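Local coordinates for alpha-aminoadipate/glutamate carrier protein LysW (Sulfolobus tokodaii, PDB 3VPB) that carries covalently bound glutamate and alpha-aminoadipate while they are converted to ornithine and lysine in arginine and lysine biosynthesis, at residues E48-G51 with E52-E56. Numbering follows the deposited sequence.
With GLU (glutamic acid), chain H.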
loop_
_atom_site.group_PDB
_atom_site.type_symbol
_atom_site.label_atom_id
_atom_site.label_comp_id
_atom_site.label_asym_id
_atom_site.label_seq_id
_atom_site.Cartn_x
_atom_site.Cartn_y
_atom_site.Cartn_z
ATOM N N GLU E 48 2.602 -1.123 17.334
ATOM C CA GLU E 48 2.628 -1.106 15.869
ATOM C C GLU E 48 1.801 -2.240 15.283
ATOM O O GLU E 48 1.660 -3.301 15.901
ATOM C CB GLU E 48 4.061 -1.262 15.371
ATOM C CG GLU E 48 4.927 -0.074 15.565
ATOM C CD GLU E 48 6.173 -0.155 14.694
ATOM O OE1 GLU E 48 6.616 0.909 14.207
ATOM O OE2 GLU E 48 6.700 -1.284 14.495
ATOM N N GLN E 49 1.265 -2.029 14.082
ATOM C CA GLN E 49 0.593 -3.105 13.361
ATOM C C GLN E 49 1.629 -3.995 12.685
ATOM O O GLN E 49 2.711 -3.526 12.318
ATOM C CB GLN E 49 -0.381 -2.549 12.315
ATOM C CG GLN E 49 -1.538 -1.776 12.917
ATOM C CD GLN E 49 -2.865 -2.199 12.342
ATOM O OE1 GLN E 49 -3.186 -1.900 11.185
ATOM N NE2 GLN E 49 -3.653 -2.909 13.146
ATOM N N VAL E 50 1.280 -5.266 12.495
ATOM C CA VAL E 50 2.168 -6.240 11.864
ATOM C C VAL E 50 2.583 -5.768 10.461
ATOM O O VAL E 50 1.734 -5.395 9.656
ATOM C CB VAL E 50 1.528 -7.657 11.854
ATOM C CG1 VAL E 50 2.319 -8.625 10.991
ATOM C CG2 VAL E 50 1.433 -8.204 13.280
ATOM N N GLY E 51 3.890 -5.750 10.187
ATOM C CA GLY E 51 4.378 -5.307 8.878
ATOM C C GLY E 51 4.549 -6.484 7.945
ATOM O O GLY E 51 4.598 -7.628 8.385
ATOM N N GLU E 52 4.667 -6.210 6.651
ATOM C CA GLU E 52 4.791 -7.293 5.682
ATOM C C GLU E 52 6.158 -7.978 5.785
ATOM O O GLU E 52 6.338 -9.089 5.269
ATOM C CB GLU E 52 4.534 -6.761 4.258
ATOM C CG GLU E 52 5.754 -6.135 3.581
ATOM C CD GLU E 52 6.084 -4.709 4.023
ATOM O OE1 GLU E 52 5.413 -4.163 4.934
ATOM O OE2 GLU E 52 7.047 -4.145 3.449
ATOM N N ASP E 53 7.085 -7.337 6.499
ATOM C CA ASP E 53 8.436 -7.880 6.739
ATOM C C ASP E 53 8.631 -8.443 8.171
ATOM O O ASP E 53 9.760 -8.775 8.583
ATOM C CB ASP E 53 9.470 -6.779 6.473
ATOM C CG ASP E 53 9.456 -5.689 7.537
ATOM O OD1 ASP E 53 8.360 -5.252 7.972
ATOM O OD2 ASP E 53 10.557 -5.263 7.944
ATOM N N TRP E 54 7.544 -8.556 8.929
ATOM C CA TRP E 54 7.628 -9.057 10.318
ATOM C C TRP E 54 7.808 -10.562 10.451
ATOM O O TRP E 54 7.143 -11.342 9.779
ATOM C CB TRP E 54 6.382 -8.663 11.114
ATOM C CG TRP E 54 6.403 -7.267 11.621
ATOM C CD1 TRP E 54 7.006 -6.180 11.032
ATOM C CD2 TRP E 54 5.796 -6.785 12.824
ATOM N NE1 TRP E 54 6.802 -5.056 11.796
ATOM C CE2 TRP E 54 6.069 -5.397 12.903
ATOM C CE3 TRP E 54 5.050 -7.392 13.851
ATOM C CZ2 TRP E 54 5.625 -4.604 13.972
ATOM C CZ3 TRP E 54 4.611 -6.601 14.913
ATOM C CH2 TRP E 54 4.903 -5.223 14.961
ATOM N N GLY E 55 8.679 -10.962 11.368
ATOM C CA GLY E 55 8.788 -12.354 11.757
ATOM C C GLY E 55 10.221 -12.759 11.952
ATOM O O GLY E 55 11.042 -11.964 12.409
ATOM N N GLU E 56 10.510 -14.010 11.624
ATOM C CA GLU E 56 11.860 -14.550 11.732
ATOM C C GLU E 56 12.700 -14.219 10.511
ATOM O O GLU E 56 13.946 -14.222 10.570
ATOM C CB GLU E 56 11.801 -16.058 11.831
ATOM C CG GLU E 56 11.210 -16.576 13.072
ATOM C CD GLU E 56 11.786 -17.926 13.388
ATOM O OE1 GLU E 56 11.083 -18.693 14.020
ATOM O OE2 GLU E 56 12.946 -18.216 12.983
ATOM O OXT GLU E 56 12.131 -14.002 9.430
HETATM N N GLU H . 8.592 -18.573 13.733
HETATM C CA GLU H . 8.494 -20.015 14.105
HETATM C C GLU H . 7.095 -20.549 13.848
HETATM O O GLU H . 6.075 -19.816 13.920
HETATM C CB GLU H . 8.870 -20.215 15.589
HETATM C CG GLU H . 9.057 -21.691 15.963
HETATM C CD GLU H . 9.527 -21.894 17.401
HETATM O OE1 GLU H . 10.379 -22.802 17.617
HETATM O OE2 GLU H . 9.037 -21.160 18.295
HETATM O OXT GLU H . 6.972 -21.750 13.590
#
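Trp54 folds back over Val50 and Gly51 in a local contact round a type I beta turn, in the C-terminal tail that follows strand 41-46. The turn runs from Gly51 to Trp54. Trp54 N closes it with a hydrogen bond of 3.1 Å to Gly51 O. The side chain has CG anti to its own carbonyl carbon (chi1 -80°), which turns one indole face onto the incoming backbone. Val50 CA makes a CH-pi contact 3.8 Å from the centroid of the six-membered ring of Trp54. Gly51 CA lies 3.9 Å from the centroid of the five-membered ring of Trp54, also over the face. Val50 CG2 packs against Trp54 CE3 at 3.8 Å. Glu48 OE2 lies at the ring edge, 3.5 Å from Trp54 CZ2. With an alanine here the indole is gone, and the backbone of Val50 and Gly51 would probably lose its CH-pi partner, leaving the tail freer to turn. In the complex, a chain of the partner enzyme grips the tail: its Arg59 pairs with Glu48 and its Ser56 with Asp53. Beyond the turn, Glu56 OE1 accepts a 2.5 Å hydrogen bond from the amino N of the bound glutamic acid. This amine faces the carboxylate to which glutamate is attached in the modified carrier. The arrangement is that of the EDWGE tail of LysW, a turn-bearing arm that presents its terminal glutamate to the ligase.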